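Local coordinates for protein murein peptide amidase A (Escherichia coli O157:H7, PDB 5HXD) that probably hydrolyses the gamma-D-glutamyl-diaminopimelate amide bond of murein tripeptide, as a zinc-dependent amidase of the M14 peptidase family, at residues G47-E52 with G87-A92; H73-C78 with N229-H234; W152-H157 with I207-P212; C162-R167 with T185-E190. One frame throughout, in Å; residues are numbered along the deposited sequence.

Contact 1 of 4, residues G47-E52 with G87-A92; sequences GTHGDE and GLRANA. With ZN (zinc ion), chain C.
The carbonyl oxygen of Arg89 takes two groups from the loop opposite: a weak hydrogen bond from the backbone N of Gly50 (3.5 Å from N to Arg89 O) and a C-H...O contact from the CA of His49. That loop carries the HxxE zinc motif of the M14 peptidases, with His49 and Glu52 at the ends of a type I turn that Glu52 N closes by bonding to His49 O. Gly50 brings no side chain between the two backbones, which lets the turn lie close against the carbonyl of Leu88. Gly87, with positive phi, is the C-prime residue of a Schellman motif ending helix 81-85 and suits the backbone's change of direction there.

Arg89 runs alongside the His49 ring and points the same way. Its CG is anti to the backbone N (chi1 165°) and the chain stays extended to NE, which draws it over one ring face: CG sits 4.0 Å from the ring centroid in a CH-pi contact, and the guanidinium follows with its plane 30° from that of the ring. Outside the two segments Asp96 holds both, OD1 bonding to His49 NE2 and OD2 pairing with Arg89 NH2, so one carboxylate probably holds ring and guanidinium in place together. Asp51 lays its carboxylate OD1 3.4 Å from the CA of Arg89. Glu52 OE2 binds zinc at 2.4 Å. His49, a predicted ligand, keeps ND1 3.1 Å from the metal, longer than a usual zinc-nitrogen bond, and the weak 3.3 Å hydrogen bond between His49 ND1 and Glu52 OE2 may reflect two groups facing one zinc.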
loop_
_atom_site.group_PDB
_atom_site.type_symbol
_atom_site.label_atom_id
_atom_site.label_comp_id
_atom_site.label_asym_id
_atom_site.label_seq_id
_atom_site.Cartn_x
_atom_site.Cartn_y
_atom_site.Cartn_z
ATOM N N GLY A 47 -0.861 7.136 5.066
ATOM C CA GLY A 47 -0.861 7.006 3.624
ATOM C C GLY A 47 -0.910 8.293 2.821
ATOM O O GLY A 47 -1.386 8.291 1.681
ATOM N N THR A 48 -0.433 9.388 3.405
ATOM C CA THR A 48 -0.278 10.624 2.653
ATOM C C THR A 48 0.511 10.345 1.377
ATOM O O THR A 48 0.123 10.791 0.296
ATOM C CB THR A 48 0.447 11.722 3.449
ATOM O OG1 THR A 48 -0.312 12.068 4.605
ATOM C CG2 THR A 48 0.638 12.966 2.589
ATOM N N HIS A 49 1.618 9.612 1.533
ATOM C CA HIS A 49 2.444 9.131 0.424
ATOM C C HIS A 49 2.148 7.653 0.173
ATOM O O HIS A 49 2.292 6.837 1.086
ATOM C CB HIS A 49 3.925 9.311 0.736
ATOM C CG HIS A 49 4.361 10.741 0.834
ATOM N ND1 HIS A 49 5.363 11.153 1.684
ATOM C CD2 HIS A 49 3.947 11.847 0.167
ATOM C CE1 HIS A 49 5.544 12.456 1.543
ATOM N NE2 HIS A 49 4.698 12.898 0.629
ATOM N N GLY A 50 1.769 7.301 -1.055
ATOM C CA GLY A 50 1.297 5.958 -1.373
ATOM C C GLY A 50 2.255 4.780 -1.242
ATOM O O GLY A 50 1.806 3.644 -1.159
ATOM N N ASP A 51 3.565 5.024 -1.216
ATOM C CA ASP A 51 4.519 3.939 -0.936
ATOM C C ASP A 51 4.849 3.756 0.569
ATOM O O ASP A 51 5.542 2.801 0.931
ATOM C CB ASP A 51 5.812 4.147 -1.729
ATOM C CG ASP A 51 6.454 5.481 -1.454
ATOM O OD1 ASP A 51 5.745 6.369 -0.968
ATOM O OD2 ASP A 51 7.656 5.667 -1.741
ATOM N N GLU A 52 4.326 4.635 1.435
ATOM C CA GLU A 52 4.556 4.531 2.885
ATOM C C GLU A 52 3.486 3.674 3.561
ATOM O O GLU A 52 2.704 4.115 4.409
ATOM C CB GLU A 52 4.664 5.928 3.505
ATOM C CG GLU A 52 5.716 6.774 2.800
ATOM C CD GLU A 52 5.954 8.141 3.419
ATOM O OE1 GLU A 52 5.055 8.687 4.094
ATOM O OE2 GLU A 52 7.044 8.700 3.199
ATOM N N GLY A 87 1.705 2.093 -5.800
ATOM C CA GLY A 87 3.009 1.965 -5.150
ATOM C C GLY A 87 3.901 3.190 -5.317
ATOM O O GLY A 87 5.131 3.138 -5.218
ATOM N N LEU A 88 3.237 4.308 -5.557
ATOM C CA LEU A 88 3.858 5.571 -5.868
ATOM C C LEU A 88 3.800 6.479 -4.627
ATOM O O LEU A 88 2.949 6.299 -3.776
ATOM C CB LEU A 88 3.120 6.185 -7.054
ATOM C CG LEU A 88 3.655 7.336 -7.879
ATOM C CD1 LEU A 88 4.834 6.877 -8.696
ATOM C CD2 LEU A 88 2.542 7.794 -8.783
ATOM N N ARG A 89 4.718 7.434 -4.515
ATOM C CA ARG A 89 4.705 8.423 -3.436
ATOM C C ARG A 89 3.701 9.559 -3.662
ATOM O O ARG A 89 3.063 10.027 -2.730
ATOM C CB ARG A 89 6.104 8.998 -3.275
ATOM C CG ARG A 89 6.175 10.262 -2.471
ATOM C CD ARG A 89 7.549 10.878 -2.580
ATOM N NE ARG A 89 7.682 12.128 -1.838
ATOM C CZ ARG A 89 8.130 12.204 -0.590
ATOM N NH1 ARG A 89 8.494 11.104 0.053
ATOM N NH2 ARG A 89 8.235 13.374 0.003
ATOM N N ALA A 90 3.578 9.994 -4.909
ATOM C CA ALA A 90 2.669 11.048 -5.352
ATOM C C ALA A 90 1.269 10.523 -5.646
ATOM O O ALA A 90 1.056 9.307 -5.653
ATOM C CB ALA A 90 3.226 11.696 -6.587
ATOM N N ASN A 91 0.311 11.432 -5.892
ATOM C CA ASN A 91 -1.020 11.019 -6.382
ATOM C C ASN A 91 -0.998 10.811 -7.908
ATOM O O ASN A 91 0.065 10.807 -8.531
ATOM C CB ASN A 91 -2.124 12.012 -5.965
ATOM C CG ASN A 91 -2.119 13.333 -6.760
ATOM O OD1 ASN A 91 -1.271 13.574 -7.615
ATOM N ND2 ASN A 91 -3.090 14.194 -6.461
ATOM N N ALA A 92 -2.170 10.633 -8.504
ATOM C CA ALA A 92 -2.245 10.201 -9.889
ATOM C C ALA A 92 -1.790 11.299 -10.863
ATOM O O ALA A 92 -1.683 11.057 -12.064
ATOM C CB ALA A 92 -3.659 9.741 -10.206
HETATM ZN ZN ZN C . 7.402 10.976 4.017
#

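Contact 2 of 4, residues H73-C78 with N229-H234; sequences HHVVLC and NLLRWH
Where the edge strand 74-76 of the mixed sheet begins, His73 meets the type I turn from Leu230 to Trp233 at the end of helix 224-230. The imidazole NE2 of His73 donates to the backbone O of Trp233 at 2.9 Å, bent at the hydrogen (132°) and with that oxygen tilted from the imidazole plane, yet in the carbonyl plane and on a lone pair. The ring's next carbon is used as well: CD2, at the ring edge, faces Leu230 O 3.1 Å away, in the ring plane. A chi1 of -49° sets CG beside the backbone N, from where the ring reaches out to the turn.

Histidine suits this buried place because both its nitrogens have work to do. While NE2 gives its proton to the turn, ND1 bonds to the backbone N of Gly42, and the Trp152 ring meets the imidazole edge to face. The two partners probably settle which way round the ring sits.

Further along, the chemistry turns apolar. Val75 CG2 touches Leu231 CD2 at 3.7 Å, the two side chains crossing at about a right angle. Leu231 also reaches Ile44 of strand 43-45 and Ala62 of helix 53-65, which makes a branched aliphatic chain a good filler between strand and helix. A C-terminal helix packed against a mixed sheet in this way is part of the alpha/beta fold of zinc carboxypeptidases.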
loop_
_atom_site.group_PDB
_atom_site.type_symbol
_atom_site.label_atom_id
_atom_site.label_comp_id
_atom_site.label_asym_id
_atom_site.label_seq_id
_atom_site.Cartn_x
_atom_site.Cartn_y
_atom_site.Cartn_z
ATOM N N HIS A 73 -10.166 8.848 19.141
ATOM C CA HIS A 73 -9.709 9.708 18.047
ATOM C C HIS A 73 -10.149 9.239 16.656
ATOM O O HIS A 73 -10.274 8.049 16.407
ATOM C CB HIS A 73 -8.176 9.819 18.093
ATOM C CG HIS A 73 -7.631 10.143 19.457
ATOM N ND1 HIS A 73 -8.154 11.139 20.249
ATOM C CD2 HIS A 73 -6.605 9.603 20.163
ATOM C CE1 HIS A 73 -7.480 11.200 21.385
ATOM N NE2 HIS A 73 -6.534 10.276 21.357
ATOM N N HIS A 74 -10.378 10.200 15.761
ATOM C CA HIS A 74 -10.745 9.940 14.369
ATOM C C HIS A 74 -9.591 9.347 13.553
ATOM O O HIS A 74 -8.420 9.620 13.829
ATOM C CB HIS A 74 -11.206 11.231 13.681
ATOM C CG HIS A 74 -12.298 11.958 14.399
ATOM N ND1 HIS A 74 -13.548 11.415 14.593
ATOM C CD2 HIS A 74 -12.338 13.194 14.943
ATOM C CE1 HIS A 74 -14.308 12.277 15.243
ATOM N NE2 HIS A 74 -13.596 13.366 15.467
ATOM N N VAL A 75 -9.924 8.573 12.521
ATOM C CA VAL A 75 -8.909 7.849 11.750
ATOM C C VAL A 75 -9.117 7.923 10.239
ATOM O O VAL A 75 -10.214 7.660 9.737
ATOM C CB VAL A 75 -8.856 6.355 12.168
ATOM C CG1 VAL A 75 -7.924 5.560 11.239
ATOM C CG2 VAL A 75 -8.420 6.220 13.632
ATOM N N VAL A 76 -8.049 8.305 9.541
ATOM C CA VAL A 76 -7.930 8.167 8.088
ATOM C C VAL A 76 -6.761 7.231 7.729
ATOM O O VAL A 76 -5.593 7.584 7.903
ATOM C CB VAL A 76 -7.699 9.541 7.414
ATOM C CG1 VAL A 76 -7.342 9.375 5.927
ATOM C CG2 VAL A 76 -8.895 10.447 7.627
ATOM N N LEU A 77 -7.068 6.036 7.237
ATOM C CA LEU A 77 -6.019 5.065 6.905
ATOM C C LEU A 77 -5.194 5.481 5.691
ATOM O O LEU A 77 -3.979 5.284 5.673
ATOM C CB LEU A 77 -6.621 3.687 6.651
ATOM C CG LEU A 77 -7.200 3.004 7.882
ATOM C CD1 LEU A 77 -7.895 1.723 7.503
ATOM C CD2 LEU A 77 -6.078 2.734 8.835
ATOM N N CYS A 78 -5.837 6.054 4.678
ATOM C CA CYS A 78 -5.119 6.357 3.451
ATOM C C CYS A 78 -5.559 7.686 2.820
ATOM O O CYS A 78 -6.629 7.794 2.208
ATOM C CB CYS A 78 -5.289 5.195 2.466
ATOM S SG CYS A 78 -4.120 5.177 1.121
ATOM N N ASN A 229 -2.774 1.798 21.476
ATOM C CA ASN A 229 -2.864 2.652 22.663
ATOM C C ASN A 229 -3.034 4.111 22.259
ATOM O O ASN A 229 -3.646 4.896 22.993
ATOM C CB ASN A 229 -1.637 2.490 23.572
ATOM C CG ASN A 229 -1.572 1.124 24.228
ATOM O OD1 ASN A 229 -2.593 0.469 24.432
ATOM N ND2 ASN A 229 -0.365 0.684 24.555
ATOM N N LEU A 230 -2.511 4.454 21.080
ATOM C CA LEU A 230 -2.651 5.795 20.511
ATOM C C LEU A 230 -4.100 6.111 20.145
ATOM O O LEU A 230 -4.543 7.259 20.261
ATOM C CB LEU A 230 -1.764 5.950 19.274
ATOM C CG LEU A 230 -1.865 7.317 18.592
ATOM C CD1 LEU A 230 -1.599 8.437 19.601
ATOM C CD2 LEU A 230 -0.914 7.410 17.407
ATOM N N LEU A 231 -4.838 5.094 19.707
ATOM C CA LEU A 231 -6.260 5.265 19.390
ATOM C C LEU A 231 -7.086 5.628 20.636
ATOM O O LEU A 231 -8.190 6.148 20.512
ATOM C CB LEU A 231 -6.828 4.000 18.731
ATOM C CG LEU A 231 -6.146 3.538 17.428
ATOM C CD1 LEU A 231 -6.393 2.070 17.140
ATOM C CD2 LEU A 231 -6.591 4.364 16.244
ATOM N N ARG A 232 -6.544 5.362 21.824
ATOM C CA ARG A 232 -7.252 5.635 23.080
ATOM C C ARG A 232 -6.469 6.560 24.015
ATOM O O ARG A 232 -6.671 6.530 25.221
ATOM C CB ARG A 232 -7.555 4.319 23.814
ATOM C CG ARG A 232 -6.304 3.495 24.130
ATOM C CD ARG A 232 -6.595 2.304 25.044
ATOM N NE ARG A 232 -5.362 1.684 25.541
ATOM C CZ ARG A 232 -5.328 0.676 26.409
ATOM N NH1 ARG A 232 -6.461 0.169 26.869
ATOM N NH2 ARG A 232 -4.164 0.169 26.812
ATOM N N TRP A 233 -5.574 7.368 23.455
ATOM C CA TRP A 233 -4.651 8.166 24.250
ATOM C C TRP A 233 -5.324 9.371 24.886
ATOM O O TRP A 233 -6.077 10.083 24.230
ATOM C CB TRP A 233 -3.478 8.640 23.394
ATOM C CG TRP A 233 -2.482 9.548 24.123
ATOM C CD1 TRP A 233 -1.329 9.160 24.742
ATOM C CD2 TRP A 233 -2.549 10.981 24.290
ATOM N NE1 TRP A 233 -0.680 10.248 25.284
ATOM C CE2 TRP A 233 -1.415 11.391 25.014
ATOM C CE3 TRP A 233 -3.474 11.970 23.899
ATOM C CZ2 TRP A 233 -1.156 12.716 25.359
ATOM C CZ3 TRP A 233 -3.221 13.295 24.234
ATOM C CH2 TRP A 233 -2.072 13.655 24.954
ATOM N N HIS A 234 -5.041 9.597 26.167
ATOM C CA HIS A 234 -5.455 10.823 26.851
ATOM C C HIS A 234 -4.288 11.339 27.688
ATOM O O HIS A 234 -3.382 10.566 28.025
ATOM C CB HIS A 234 -6.708 10.599 27.722
ATOM C CG HIS A 234 -6.567 9.512 28.728
ATOM N ND1 HIS A 234 -7.183 8.267 28.587
ATOM C CD2 HIS A 234 -5.911 9.440 29.909
ATOM C CE1 HIS A 234 -6.902 7.513 29.612
ATOM N NE2 HIS A 234 -6.117 8.201 30.445
#

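Contact 3 of 4, residues W152-H157 with I207-P212; sequences WVVSFH and ITAEFP
His157 (chi1 -75°) and Glu210 (chi1 -62°) share a first torsion that leaves the carbonyl carbon opposite CG, and Glu210 then bends at chi2 (-103°), which folds its carboxylate back across the neighbouring strand until OE1 lies 3.2 Å from His157 CB. The two residues are a parallel beta pair on one face of the sheet. His157 is a predicted zinc ligand and Glu210 the predicted proton donor and acceptor, so the ends of two adjacent strands would bring metal site and general acid-base together. In this model, however, CD2 rather than a nitrogen is the His157 ring atom nearest the zinc ion.

The backbones run parallel. Ile207 N bonds to Val153 O and Ser155 N to Ile207 O, each at 2.9 Å. Further on, Ala209 N reaches Ser155 O and His157 N reaches Ala209 O; Phe211 N closes the series on His157 O at 2.9 Å.

Ser155 and Thr208 share the face of His157 and Glu210. The other face is apolar: Val154 stands beside Ile207, and the Phe156 ring puts CE1 3.6 Å from Ala209 CB. A small alanine suits that spot because it leaves room for the neighbouring phenyl ring. Helix 53-65 covers this aromatic end, its Ser55 touching both Phe156 and Phe211, while strand 43-45 flanks 153-157 and strand 162-164 runs antiparallel beyond 206-210.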
loop_
_atom_site.group_PDB
_atom_site.type_symbol
_atom_site.label_atom_id
_atom_site.label_comp_id
_atom_site.label_asym_id
_atom_site.label_seq_id
_atom_site.Cartn_x
_atom_site.Cartn_y
_atom_site.Cartn_z
ATOM N N TRP A 152 -5.944 17.731 17.619
ATOM C CA TRP A 152 -4.601 17.623 17.057
ATOM C C TRP A 152 -4.601 16.609 15.911
ATOM O O TRP A 152 -5.635 16.003 15.609
ATOM C CB TRP A 152 -3.602 17.217 18.134
ATOM C CG TRP A 152 -4.093 16.122 19.033
ATOM C CD1 TRP A 152 -4.596 16.260 20.295
ATOM C CD2 TRP A 152 -4.119 14.720 18.743
ATOM N NE1 TRP A 152 -4.931 15.028 20.812
ATOM C CE2 TRP A 152 -4.651 14.070 19.877
ATOM C CE3 TRP A 152 -3.739 13.948 17.634
ATOM C CZ2 TRP A 152 -4.813 12.688 19.932
ATOM C CZ3 TRP A 152 -3.905 12.584 17.689
ATOM C CH2 TRP A 152 -4.435 11.964 18.827
ATOM N N VAL A 153 -3.449 16.439 15.265
ATOM C CA VAL A 153 -3.297 15.471 14.190
ATOM C C VAL A 153 -1.969 14.735 14.309
ATOM O O VAL A 153 -0.934 15.368 14.413
ATOM C CB VAL A 153 -3.373 16.155 12.787
ATOM C CG1 VAL A 153 -3.336 15.113 11.644
ATOM C CG2 VAL A 153 -4.621 17.011 12.668
ATOM N N VAL A 154 -1.995 13.403 14.295
ATOM C CA VAL A 154 -0.772 12.626 14.089
ATOM C C VAL A 154 -0.770 12.021 12.676
ATOM O O VAL A 154 -1.673 11.262 12.307
ATOM C CB VAL A 154 -0.598 11.488 15.125
ATOM C CG1 VAL A 154 0.555 10.583 14.713
ATOM C CG2 VAL A 154 -0.347 12.048 16.521
ATOM N N SER A 155 0.239 12.375 11.887
ATOM C CA SER A 155 0.366 11.886 10.518
ATOM C C SER A 155 1.586 10.984 10.371
ATOM O O SER A 155 2.715 11.430 10.529
ATOM C CB SER A 155 0.460 13.055 9.547
ATOM O OG SER A 155 1.017 12.632 8.323
ATOM N N PHE A 156 1.344 9.712 10.074
ATOM C CA PHE A 156 2.408 8.717 9.944
ATOM C C PHE A 156 3.057 8.674 8.561
ATOM O O PHE A 156 2.350 8.705 7.559
ATOM C CB PHE A 156 1.853 7.339 10.273
ATOM C CG PHE A 156 1.560 7.156 11.706
ATOM C CD1 PHE A 156 2.516 6.637 12.545
ATOM C CD2 PHE A 156 0.343 7.537 12.225
ATOM C CE1 PHE A 156 2.268 6.495 13.883
ATOM C CE2 PHE A 156 0.082 7.391 13.560
ATOM C CZ PHE A 156 1.049 6.866 14.391
ATOM N N HIS A 157 4.396 8.597 8.531
ATOM C CA HIS A 157 5.167 8.438 7.289
ATOM C C HIS A 157 6.269 7.365 7.354
ATOM O O HIS A 157 6.409 6.670 8.356
ATOM C CB HIS A 157 5.820 9.765 6.897
ATOM C CG HIS A 157 4.873 10.770 6.328
ATOM N ND1 HIS A 157 3.822 11.297 7.046
ATOM C CD2 HIS A 157 4.830 11.366 5.114
ATOM C CE1 HIS A 157 3.167 12.165 6.299
ATOM N NE2 HIS A 157 3.763 12.231 5.121
ATOM N N ILE A 207 1.708 16.486 14.351
ATOM C CA ILE A 207 2.877 15.714 14.705
ATOM C C ILE A 207 3.092 14.712 13.596
ATOM O O ILE A 207 2.182 13.942 13.287
ATOM C CB ILE A 207 2.694 14.947 16.035
ATOM C CG1 ILE A 207 2.788 15.871 17.239
ATOM C CG2 ILE A 207 3.739 13.858 16.182
ATOM C CD1 ILE A 207 2.638 15.121 18.561
ATOM N N THR A 208 4.268 14.698 12.982
ATOM C CA THR A 208 4.535 13.608 12.054
ATOM C C THR A 208 5.338 12.522 12.777
ATOM O O THR A 208 6.397 12.778 13.361
ATOM C CB THR A 208 5.261 14.077 10.772
ATOM O OG1 THR A 208 6.461 14.773 11.117
ATOM C CG2 THR A 208 4.365 15.002 9.972
ATOM N N ALA A 209 4.779 11.319 12.773
ATOM C CA ALA A 209 5.435 10.153 13.323
ATOM C C ALA A 209 6.040 9.334 12.191
ATOM O O ALA A 209 5.305 8.636 11.480
ATOM C CB ALA A 209 4.443 9.308 14.120
ATOM N N GLU A 210 7.361 9.401 12.017
ATOM C CA GLU A 210 8.031 8.639 10.948
ATOM C C GLU A 210 8.472 7.251 11.407
ATOM O O GLU A 210 9.370 7.116 12.238
ATOM C CB GLU A 210 9.243 9.399 10.421
ATOM C CG GLU A 210 8.917 10.723 9.804
ATOM C CD GLU A 210 8.947 10.660 8.314
ATOM O OE1 GLU A 210 8.906 9.531 7.784
ATOM O OE2 GLU A 210 9.028 11.731 7.674
ATOM N N PHE A 211 7.830 6.223 10.862
ATOM C CA PHE A 211 8.263 4.853 11.078
ATOM C C PHE A 211 9.705 4.690 10.626
ATOM O O PHE A 211 10.222 5.505 9.866
ATOM C CB PHE A 211 7.385 3.885 10.304
ATOM C CG PHE A 211 6.300 3.265 11.114
ATOM C CD1 PHE A 211 5.889 3.830 12.304
ATOM C CD2 PHE A 211 5.686 2.099 10.676
ATOM C CE1 PHE A 211 4.866 3.247 13.048
ATOM C CE2 PHE A 211 4.673 1.504 11.413
ATOM C CZ PHE A 211 4.260 2.081 12.602
ATOM N N PRO A 212 10.371 3.631 11.088
ATOM C CA PRO A 212 11.664 3.318 10.479
ATOM C C PRO A 212 11.412 2.456 9.256
ATOM O O PRO A 212 10.248 2.133 8.995
ATOM C CB PRO A 212 12.382 2.547 11.577
ATOM C CG PRO A 212 11.255 1.805 12.272
ATOM C CD PRO A 212 10.040 2.719 12.200
#

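Contact 4 of 4, residues C162-R167 with T185-E190; sequences CIEDPR and TSVGYE
Glu164 reaches across to the loop 185-190, crossing Val187 at an oblique angle. Its CB passes the backbone O of Thr185 at 4.2 Å. With CG close to its own backbone N (chi1 -57°) and the chain extended beyond it, the carboxylate is delivered to Val187, where CD lies 3.4 Å from CG1. OE1 accepts a weak hydrogen bond from Val187 N at 3.1 Å, poorly aligned at 125°. OE2 rests against the CG1 methyl of Val187, and beyond the two segments it comes close to OE2 of the predicted catalytic Glu210. A long acidic side chain can thus touch the loop and the active site at once.

Strand 162-164 lies in the mixed sheet between strand 206-210, antiparallel to it, and the parallel edge strand 183-184, from which 185-190 runs on as a loop. Just past the strand, Asp165 makes an Asx turn: Arg167 N approaches its OD1 to 2.9 Å from above the carboxylate plane, and OD1 also bonds to His205 NE2. Pro166, with its fixed phi, fits the middle of that turn. Across from it Thr185 lays its methyl CG2 3.3 Å from Asp165 O and 4.0 Å from Pro166 CA.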
loop_
_atom_site.group_PDB
_atom_site.type_symbol
_atom_site.label_atom_id
_atom_site.label_comp_id
_atom_site.label_asym_id
_atom_site.label_seq_id
_atom_site.Cartn_x
_atom_site.Cartn_y
_atom_site.Cartn_z
ATOM N N CYS A 162 11.479 8.453 13.503
ATOM C CA CYS A 162 11.447 9.453 14.558
ATOM C C CYS A 162 10.075 10.108 14.698
ATOM O O CYS A 162 9.236 10.008 13.799
ATOM C CB CYS A 162 12.492 10.528 14.288
ATOM S SG CYS A 162 12.144 11.434 12.779
ATOM N N ILE A 163 9.872 10.783 15.832
ATOM C CA ILE A 163 8.659 11.538 16.120
ATOM C C ILE A 163 8.934 13.035 16.007
ATOM O O ILE A 163 9.694 13.583 16.808
ATOM C CB ILE A 163 8.126 11.243 17.532
ATOM C CG1 ILE A 163 7.923 9.743 17.736
ATOM C CG2 ILE A 163 6.826 12.008 17.786
ATOM C CD1 ILE A 163 6.905 9.147 16.826
ATOM N N GLU A 164 8.326 13.701 15.026
ATOM C CA GLU A 164 8.569 15.129 14.828
ATOM C C GLU A 164 7.493 15.988 15.464
ATOM O O GLU A 164 6.471 16.251 14.839
ATOM C CB GLU A 164 8.642 15.463 13.353
ATOM C CG GLU A 164 9.681 14.694 12.606
ATOM C CD GLU A 164 9.542 14.868 11.126
ATOM O OE1 GLU A 164 9.532 16.035 10.666
ATOM O OE2 GLU A 164 9.440 13.840 10.429
ATOM N N ASP A 165 7.722 16.427 16.698
ATOM C CA ASP A 165 6.766 17.284 17.380
ATOM C C ASP A 165 7.320 18.689 17.513
ATOM O O ASP A 165 8.171 18.942 18.368
ATOM C CB ASP A 165 6.418 16.727 18.760
ATOM C CG ASP A 165 5.209 17.405 19.368
ATOM O OD1 ASP A 165 4.881 18.526 18.932
ATOM O OD2 ASP A 165 4.577 16.822 20.276
ATOM N N PRO A 166 6.811 19.610 16.678
ATOM C CA PRO A 166 7.193 21.035 16.636
ATOM C C PRO A 166 6.892 21.770 17.939
ATOM O O PRO A 166 7.421 22.860 18.166
ATOM C CB PRO A 166 6.344 21.604 15.488
ATOM C CG PRO A 166 5.185 20.650 15.357
ATOM C CD PRO A 166 5.713 19.292 15.744
ATOM N N ARG A 167 6.058 21.177 18.786
ATOM C CA ARG A 167 5.728 21.784 20.071
ATOM C C ARG A 167 6.528 21.191 21.226
ATOM O O ARG A 167 6.660 21.828 22.275
ATOM C CB ARG A 167 4.229 21.643 20.358
ATOM C CG ARG A 167 3.482 22.964 20.280
ATOM C CD ARG A 167 2.318 22.940 19.291
ATOM N NE ARG A 167 1.030 22.856 19.975
ATOM C CZ ARG A 167 -0.091 23.420 19.538
ATOM N NH1 ARG A 167 -0.089 24.119 18.416
ATOM N NH2 ARG A 167 -1.215 23.280 20.229
ATOM N N THR A 185 12.192 17.980 16.583
ATOM C CA THR A 185 11.207 18.984 16.163
ATOM C C THR A 185 11.021 19.041 14.628
ATOM O O THR A 185 9.926 19.351 14.144
ATOM C CB THR A 185 11.556 20.403 16.685
ATOM O OG1 THR A 185 12.977 20.555 16.762
ATOM C CG2 THR A 185 10.940 20.662 18.062
ATOM N N SER A 186 12.057 18.712 13.855
ATOM C CA SER A 186 11.916 18.764 12.399
ATOM C C SER A 186 12.773 17.774 11.619
ATOM O O SER A 186 13.817 17.322 12.097
ATOM C CB SER A 186 12.238 20.172 11.891
ATOM O OG SER A 186 11.154 21.049 12.121
ATOM N N VAL A 187 12.314 17.450 10.408
ATOM C CA VAL A 187 13.180 16.870 9.387
ATOM C C VAL A 187 14.047 18.001 8.838
ATOM O O VAL A 187 13.560 18.879 8.118
ATOM C CB VAL A 187 12.377 16.186 8.227
ATOM C CG1 VAL A 187 11.848 14.837 8.661
ATOM C CG2 VAL A 187 11.224 17.068 7.729
ATOM N N GLY A 188 15.331 17.992 9.170
ATOM C CA GLY A 188 16.218 19.104 8.849
ATOM C C GLY A 188 16.256 19.636 7.423
ATOM O O GLY A 188 17.301 20.120 6.975
ATOM N N TYR A 189 15.136 19.547 6.705
ATOM C CA TYR A 189 15.000 20.183 5.391
ATOM C C TYR A 189 13.615 20.820 5.274
ATOM O O TYR A 189 12.705 20.501 6.046
ATOM C CB TYR A 189 15.244 19.189 4.233
ATOM C CG TYR A 189 14.363 17.970 4.274
ATOM C CD1 TYR A 189 13.126 17.950 3.636
ATOM C CD2 TYR A 189 14.761 16.835 4.964
ATOM C CE1 TYR A 189 12.316 16.826 3.691
ATOM C CE2 TYR A 189 13.963 15.705 5.014
ATOM C CZ TYR A 189 12.750 15.705 4.376
ATOM O OH TYR A 189 11.971 14.580 4.440
ATOM N N GLU A 190 13.482 21.716 4.294
ATOM C CA GLU A 190 12.285 22.530 4.088
ATOM C C GLU A 190 11.224 21.790 3.280
ATOM O O GLU A 190 11.550 21.100 2.332
ATOM C CB GLU A 190 12.669 23.844 3.386
ATOM C CG GLU A 190 11.924 25.080 3.886
ATOM C CD GLU A 190 12.746 26.356 3.736
ATOM O OE1 GLU A 190 13.507 26.683 4.680
ATOM O OE2 GLU A 190 12.630 27.029 2.686
#

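How the contacts relate
Contacts 1, 2 and 3 are buried, contact 4 only partly so. Contact 3 lies closest to the centre of the chain and is regular sheet, bound by parallel backbone bonds. Contact 4 adds the next strand on one side, where Thr208 O and Glu210 N probably bond to Glu164 N and Cys162 O, but it runs out to an exposed loop with weak polar grip. Contact 2 reaches the far edge of the same sheet and relies on one histidine and aliphatic packing; its Leu230 meets Phe156 of contact 3. Contact 1 pairs two loops without regular structure; its Glu52 and His49 face the zinc and meet His157 of contact 3. Contacts 1 and 2 both touch the second subunit.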